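Local coordinates for gingipain R (Porphyromonas gingivalis, PDB 1CVR), which cleaves peptide bonds after arginine as a bacterial cysteine proteinase with a caspase-like fold, at residues Arg133-Thr136 with Trp141-Gln144; Ile135-Lys140 with Asn421-Ile426. One frame throughout, in Å; residues are numbered along the deposited sequence.

Interaction 1 (Arg133-Thr136 with Trp141-Gln144)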
ATOM      1  N   ARG A 133     -11.652   6.026  -1.543  1.00 14.57           N
ATOM      2  CA  ARG A 133     -12.998   6.463  -1.891  1.00 16.20           C
ATOM      3  C   ARG A 133     -13.414   7.877  -1.535  1.00 18.04           C
ATOM      4  O   ARG A 133     -14.048   8.556  -2.341  1.00 18.21           O
ATOM      5  CB  ARG A 133     -14.022   5.521  -1.252  1.00 16.19           C
ATOM      6  CG  ARG A 133     -15.458   5.718  -1.733  1.00 18.45           C
ATOM      7  CD  ARG A 133     -16.383   4.690  -1.098  1.00 22.89           C
ATOM      8  NE  ARG A 133     -16.481   4.932   0.335  1.00 25.19           N
ATOM      9  CZ  ARG A 133     -17.041   4.106   1.212  1.00 28.60           C
ATOM     10  NH1 ARG A 133     -17.566   2.954   0.806  1.00 29.94           N
ATOM     11  NH2 ARG A 133     -17.089   4.444   2.499  1.00 27.71           N
ATOM     12  N   ASN A 134     -13.036   8.319  -0.344  1.00 19.10           N
ATOM     13  CA  ASN A 134     -13.496   9.598   0.179  1.00 21.50           C
ATOM     14  C   ASN A 134     -12.613  10.852   0.229  1.00 22.66           C
ATOM     15  O   ASN A 134     -13.018  11.850   0.820  1.00 23.34           O
ATOM     16  CB  ASN A 134     -14.076   9.300   1.560  1.00 23.15           C
ATOM     17  CG  ASN A 134     -15.236   8.300   1.491  1.00 27.33           C
ATOM     18  OD1 ASN A 134     -15.402   7.451   2.362  1.00 31.97           O
ATOM     19  ND2 ASN A 134     -16.052   8.420   0.457  1.00 27.90           N
ATOM     20  N   ILE A 135     -11.432  10.825  -0.384  1.00 21.92           N
ATOM     21  CA  ILE A 135     -10.560  12.003  -0.388  1.00 21.24           C
ATOM     22  C   ILE A 135     -11.109  13.033  -1.388  1.00 22.33           C
ATOM     23  O   ILE A 135     -11.449  12.686  -2.519  1.00 22.18           O
ATOM     24  CB  ILE A 135      -9.108  11.620  -0.777  1.00 20.52           C
ATOM     25  CG1 ILE A 135      -8.501  10.718   0.300  1.00 17.51           C
ATOM     26  CG2 ILE A 135      -8.261  12.875  -0.989  1.00 20.04           C
ATOM     27  CD1 ILE A 135      -8.485  11.341   1.671  1.00 19.38           C
ATOM     28  N   THR A 136     -11.191  14.294  -0.968  1.00 22.98           N
ATOM     29  CA  THR A 136     -11.714  15.363  -1.827  1.00 22.82           C
ATOM     30  C   THR A 136     -10.701  16.499  -2.062  1.00 23.03           C
ATOM     31  O   THR A 136      -9.565  16.460  -1.563  1.00 22.68           O
ATOM     32  CB  THR A 136     -12.968  15.991  -1.212  1.00 22.35           C
ATOM     33  OG1 THR A 136     -12.584  16.833  -0.122  1.00 24.14           O
ATOM     34  CG2 THR A 136     -13.889  14.922  -0.670  1.00 21.26           C
ATOM     35  N   TRP A 141      -3.868  18.494   3.136  1.00 18.39           N
ATOM     36  CA  TRP A 141      -2.648  17.955   3.737  1.00 18.27           C
ATOM     37  C   TRP A 141      -1.844  17.139   2.724  1.00 18.30           C
ATOM     38  O   TRP A 141      -0.685  16.811   2.966  1.00 18.72           O
ATOM     39  CB  TRP A 141      -2.987  17.070   4.949  1.00 16.30           C
ATOM     40  CG  TRP A 141      -4.093  16.114   4.653  1.00 17.74           C
ATOM     41  CD1 TRP A 141      -5.434  16.402   4.627  1.00 15.49           C
ATOM     42  CD2 TRP A 141      -3.966  14.750   4.219  1.00 17.02           C
ATOM     43  NE1 TRP A 141      -6.141  15.309   4.203  1.00 16.90           N
ATOM     44  CE2 TRP A 141      -5.270  14.281   3.942  1.00 16.80           C
ATOM     45  CE3 TRP A 141      -2.880  13.881   4.036  1.00 16.16           C
ATOM     46  CZ2 TRP A 141      -5.522  12.977   3.488  1.00 15.74           C
ATOM     47  CZ3 TRP A 141      -3.130  12.575   3.582  1.00 16.05           C
ATOM     48  CH2 TRP A 141      -4.446  12.142   3.313  1.00 14.45           C
ATOM     49  N   LEU A 142      -2.458  16.792   1.598  1.00 17.58           N
ATOM     50  CA  LEU A 142      -1.758  16.025   0.567  1.00 17.97           C
ATOM     51  C   LEU A 142      -0.748  16.929  -0.119  1.00 18.07           C
ATOM     52  O   LEU A 142      -0.897  18.154  -0.111  1.00 18.36           O
ATOM     53  CB  LEU A 142      -2.757  15.453  -0.449  1.00 18.59           C
ATOM     54  CG  LEU A 142      -3.587  14.252   0.057  1.00 19.16           C
ATOM     55  CD1 LEU A 142      -4.888  14.094  -0.725  1.00 20.00           C
ATOM     56  CD2 LEU A 142      -2.743  13.005  -0.073  1.00 18.73           C
ATOM     57  N   GLY A 143       0.296  16.335  -0.693  1.00 16.85           N
ATOM     58  CA  GLY A 143       1.307  17.131  -1.362  1.00 15.64           C
ATOM     59  C   GLY A 143       2.310  17.745  -0.396  1.00 17.61           C
ATOM     60  O   GLY A 143       3.114  18.605  -0.786  1.00 17.12           O
ATOM     61  N   GLN A 144       2.266  17.297   0.860  1.00 15.91           N
ATOM     62  CA  GLN A 144       3.179  17.780   1.898  1.00 16.77           C
ATOM     63  C   GLN A 144       3.956  16.599   2.434  1.00 16.00           C
ATOM     64  O   GLN A 144       3.381  15.561   2.748  1.00 14.99           O
ATOM     65  CB  GLN A 144       2.396  18.483   3.010  1.00 17.35           C
ATOM     66  CG  GLN A 144       1.707  19.744   2.485  1.00 19.37           C
ATOM     67  CD  GLN A 144       1.031  20.576   3.565  1.00 23.66           C
ATOM     68  OE1 GLN A 144       0.806  21.773   3.376  1.00 23.95           O
ATOM     69  NE2 GLN A 144       0.681  19.947   4.692  1.00 22.33           N
TER

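Interaction 2 (Ile135-Lys140 with Asn421-Ile426)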
ATOM      1  N   ILE A 135     -11.432  10.825  -0.384  1.00 21.92           N
ATOM      2  CA  ILE A 135     -10.560  12.003  -0.388  1.00 21.24           C
ATOM      3  C   ILE A 135     -11.109  13.033  -1.388  1.00 22.33           C
ATOM      4  O   ILE A 135     -11.449  12.686  -2.519  1.00 22.18           O
ATOM      5  CB  ILE A 135      -9.108  11.620  -0.777  1.00 20.52           C
ATOM      6  CG1 ILE A 135      -8.501  10.718   0.300  1.00 17.51           C
ATOM      7  CG2 ILE A 135      -8.261  12.875  -0.989  1.00 20.04           C
ATOM      8  CD1 ILE A 135      -8.485  11.341   1.671  1.00 19.38           C
ATOM      9  N   THR A 136     -11.191  14.294  -0.968  1.00 22.98           N
ATOM     10  CA  THR A 136     -11.714  15.363  -1.827  1.00 22.82           C
ATOM     11  C   THR A 136     -10.701  16.499  -2.062  1.00 23.03           C
ATOM     12  O   THR A 136      -9.565  16.460  -1.563  1.00 22.68           O
ATOM     13  CB  THR A 136     -12.968  15.991  -1.212  1.00 22.35           C
ATOM     14  OG1 THR A 136     -12.584  16.833  -0.122  1.00 24.14           O
ATOM     15  CG2 THR A 136     -13.889  14.922  -0.670  1.00 21.26           C
ATOM     16  N   THR A 137     -11.121  17.512  -2.817  1.00 21.58           N
ATOM     17  CA  THR A 137     -10.273  18.660  -3.124  1.00 21.38           C
ATOM     18  C   THR A 137      -9.972  19.448  -1.859  1.00 22.71           C
ATOM     19  O   THR A 137      -9.099  20.306  -1.855  1.00 24.44           O
ATOM     20  CB  THR A 137     -10.953  19.631  -4.133  1.00 23.16           C
ATOM     21  OG1 THR A 137     -12.236  20.026  -3.619  1.00 26.11           O
ATOM     22  CG2 THR A 137     -11.126  18.972  -5.495  1.00 20.69           C
ATOM     23  N   GLU A 138     -10.687  19.156  -0.779  1.00 24.47           N
ATOM     24  CA  GLU A 138     -10.457  19.873   0.465  1.00 26.84           C
ATOM     25  C   GLU A 138      -9.413  19.234   1.389  1.00 25.11           C
ATOM     26  O   GLU A 138      -9.076  19.796   2.433  1.00 22.54           O
ATOM     27  CB  GLU A 138     -11.779  20.066   1.200  1.00 30.68           C
ATOM     28  CG  GLU A 138     -12.794  20.853   0.371  1.00 37.86           C
ATOM     29  CD  GLU A 138     -12.210  22.139  -0.212  1.00 41.29           C
ATOM     30  OE1 GLU A 138     -11.677  22.965   0.562  1.00 44.14           O
ATOM     31  OE2 GLU A 138     -12.289  22.323  -1.453  1.00 46.17           O
ATOM     32  N   ASP A 139      -8.910  18.063   1.007  1.00 20.48           N
ATOM     33  CA  ASP A 139      -7.876  17.397   1.797  1.00 20.86           C
ATOM     34  C   ASP A 139      -6.545  18.033   1.406  1.00 19.84           C
ATOM     35  O   ASP A 139      -5.775  17.485   0.620  1.00 18.65           O
ATOM     36  CB  ASP A 139      -7.910  15.895   1.516  1.00 18.81           C
ATOM     37  CG  ASP A 139      -9.053  15.213   2.245  1.00 19.51           C
ATOM     38  OD1 ASP A 139      -8.928  15.042   3.472  1.00 17.43           O
ATOM     39  OD2 ASP A 139     -10.083  14.877   1.617  1.00 19.25           O
ATOM     40  N   LYS A 140      -6.305  19.209   1.982  1.00 20.27           N
ATOM     41  CA  LYS A 140      -5.124  20.019   1.705  1.00 21.41           C
ATOM     42  C   LYS A 140      -3.817  19.529   2.306  1.00 20.66           C
ATOM     43  O   LYS A 140      -2.769  20.107   2.032  1.00 20.79           O
ATOM     44  CB  LYS A 140      -5.352  21.451   2.187  1.00 23.97           C
ATOM     45  CG  LYS A 140      -6.573  22.155   1.621  1.00 29.00           C
ATOM     46  CD  LYS A 140      -6.548  22.250   0.117  1.00 33.71           C
ATOM     47  CE  LYS A 140      -7.466  23.374  -0.350  1.00 35.85           C
ATOM     48  NZ  LYS A 140      -8.815  23.293   0.276  1.00 39.31           N
ATOM     49  N   ASN A 421      -4.670  10.623  -8.437  1.00 16.83           N
ATOM     50  CA  ASN A 421      -4.777  11.976  -7.891  1.00 17.33           C
ATOM     51  C   ASN A 421      -6.097  12.631  -8.316  1.00 19.41           C
ATOM     52  O   ASN A 421      -6.154  13.835  -8.573  1.00 19.18           O
ATOM     53  CB  ASN A 421      -3.587  12.844  -8.339  1.00 18.02           C
ATOM     54  CG  ASN A 421      -2.358  12.680  -7.450  1.00 16.74           C
ATOM     55  OD1 ASN A 421      -1.258  13.084  -7.823  1.00 20.06           O
ATOM     56  ND2 ASN A 421      -2.550  12.119  -6.256  1.00 11.63           N
ATOM     57  N   LYS A 422      -7.151  11.825  -8.375  1.00 19.26           N
ATOM     58  CA  LYS A 422      -8.476  12.304  -8.744  1.00 19.79           C
ATOM     59  C   LYS A 422      -9.467  12.009  -7.639  1.00 19.67           C
ATOM     60  O   LYS A 422      -9.254  11.113  -6.811  1.00 17.27           O
ATOM     61  CB  LYS A 422      -8.956  11.618 -10.025  1.00 20.57           C
ATOM     62  CG  LYS A 422      -8.128  11.940 -11.255  1.00 21.96           C
ATOM     63  CD  LYS A 422      -8.287  13.405 -11.606  1.00 25.36           C
ATOM     64  CE  LYS A 422      -7.542  13.772 -12.871  1.00 27.88           C
ATOM     65  NZ  LYS A 422      -7.866  15.194 -13.269  1.00 32.35           N
ATOM     66  N   VAL A 423     -10.558  12.771  -7.621  1.00 19.44           N
ATOM     67  CA  VAL A 423     -11.593  12.538  -6.639  1.00 18.69           C
ATOM     68  C   VAL A 423     -12.456  11.425  -7.215  1.00 20.64           C
ATOM     69  O   VAL A 423     -12.905  11.500  -8.362  1.00 19.40           O
ATOM     70  CB  VAL A 423     -12.457  13.788  -6.396  1.00 19.90           C
ATOM     71  CG1 VAL A 423     -13.620  13.442  -5.427  1.00 18.80           C
ATOM     72  CG2 VAL A 423     -11.594  14.895  -5.804  1.00 15.73           C
ATOM     73  N   THR A 424     -12.666  10.378  -6.425  1.00 19.77           N
ATOM     74  CA  THR A 424     -13.466   9.252  -6.876  1.00 18.52           C
ATOM     75  C   THR A 424     -14.916   9.635  -7.132  1.00 19.60           C
ATOM     76  O   THR A 424     -15.543  10.304  -6.311  1.00 19.33           O
ATOM     77  CB  THR A 424     -13.432   8.108  -5.857  1.00 18.39           C
ATOM     78  OG1 THR A 424     -12.090   7.621  -5.765  1.00 16.22           O
ATOM     79  CG2 THR A 424     -14.376   6.961  -6.300  1.00 14.58           C
ATOM     80  N   VAL A 425     -15.426   9.196  -8.281  1.00 18.95           N
ATOM     81  CA  VAL A 425     -16.795   9.459  -8.688  1.00 20.01           C
ATOM     82  C   VAL A 425     -17.627   8.192  -8.541  1.00 21.24           C
ATOM     83  O   VAL A 425     -17.206   7.104  -8.952  1.00 20.62           O
ATOM     84  CB  VAL A 425     -16.857   9.923 -10.155  1.00 20.65           C
ATOM     85  CG1 VAL A 425     -18.316  10.129 -10.573  1.00 20.34           C
ATOM     86  CG2 VAL A 425     -16.068  11.222 -10.331  1.00 19.97           C
ATOM     87  N   ILE A 426     -18.797   8.335  -7.929  1.00 21.99           N
ATOM     88  CA  ILE A 426     -19.721   7.221  -7.721  1.00 24.25           C
ATOM     89  C   ILE A 426     -21.124   7.674  -8.153  1.00 25.40           C
ATOM     90  O   ILE A 426     -21.645   8.653  -7.632  1.00 22.80           O
ATOM     91  CB  ILE A 426     -19.755   6.790  -6.227  1.00 24.60           C
ATOM     92  CG1 ILE A 426     -18.386   6.256  -5.802  1.00 25.87           C
ATOM     93  CG2 ILE A 426     -20.795   5.702  -6.009  1.00 24.24           C
ATOM     94  CD1 ILE A 426     -18.323   5.909  -4.313  1.00 27.29           C
TER
HETATM   95  O   HOH W   1     -11.838  10.231  -3.661  1.00 16.39           O

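Interaction 1 (Arg133-Thr136 with Trp141-Gln144)
Two methyls of Ile135 reach different neighbours: CD1 meets the indole of Trp141 and CG2 meets Leu142. CD1 comes to the benzo edge of the tryptophan, close to the ring plane, 3.8 Å from Trp141 CZ2, and the two side chains cross at about a right angle. With CG1 set beside the backbone N (chi1 -66°), CG2 of Ile135 falls anti to that N and packs 3.6 Å from CD1 of Leu142. Branching at CB suits isoleucine to this double task. Leu142 also lies over Trp141 itself, with its CG 3.8 Å above one indole face and displaced toward the rim.

This apolar group ties together the connection by which the chain passes from strand 109-113 of the four-stranded sheet, through helix 118-133, to strand 144-149 of the six-stranded sheet of the caspase-like fold. A type II turn from Trp141 to Gln144 delivers the chain to the strand. Gly143 takes its third position with phi 81°, where a CB would press on the carbonyl O of Leu142. The polar edge is engaged too: NE1 of the buried Trp141 donates to Asp139 OD1, while Ser204 and Gln235 add contacts to the side chain.

Interaction 2 (Ile135-Lys140 with Asn421-Ile426)
Val423 sets its two methyls against the backbone that runs from Ile135 into Thr137. CG1, anti to the valine's backbone N (chi1 175°), lies 3.7 Å from Ile135 O, and CG2 lies 4.0 Å from Thr136 CA. CG2 also meets the methyl of Thr137, whose side chain crosses that of Val423 at about a right angle. A compact, branched valine suits this place, filling it with methyls while letting the main chains come near. Beside the valine a water bridges them, donating to Ile135 O at 2.7 Å and accepting from Thr424 N at 2.9 Å.

The surface met by Val423 is shaped by a type I turn from Thr136 to Asp139. Asp139 OD2 takes the N-H of Thr136 on its anti lone pair (2.9 Å, 172°), and Thr136 OG1 accepts from Glu138 N in an ST turn. Lys140 NZ forms a salt bridge with Glu138 OE1 (2.9 Å). On its own segment, Val423 is held by backbone bonding with Thr352, and Lys422 O accepts from Arg347 NH1. This is an interdomain contact, joining the peptidase family C25 region to the run leading into strand 425-431 of the C-terminal Ig-like domain.

How the interactions relate
Ile135 belongs to both contacts and divides its groups between them: its side-chain methyls serve interaction 1, its carbonyl oxygen interaction 2. The centres of the two lie about 6 Å apart. Asp139 couples them as well, since one carboxylate oxygen fixes the turn of interaction 2 and the other holds the indole of interaction 1. The end of helix 118-133 adds direct packing against the Ig-like domain, with Arg133 O 3.6 Å from Thr424 CB and Arg133 CG 3.9 Å from Ile426 CD1. A bound zinc ion sits about 8 Å from Ile135's side chain, too far for direct contact. The loop packs on itself through this side chain and meets the Ig-like domain largely by main chain.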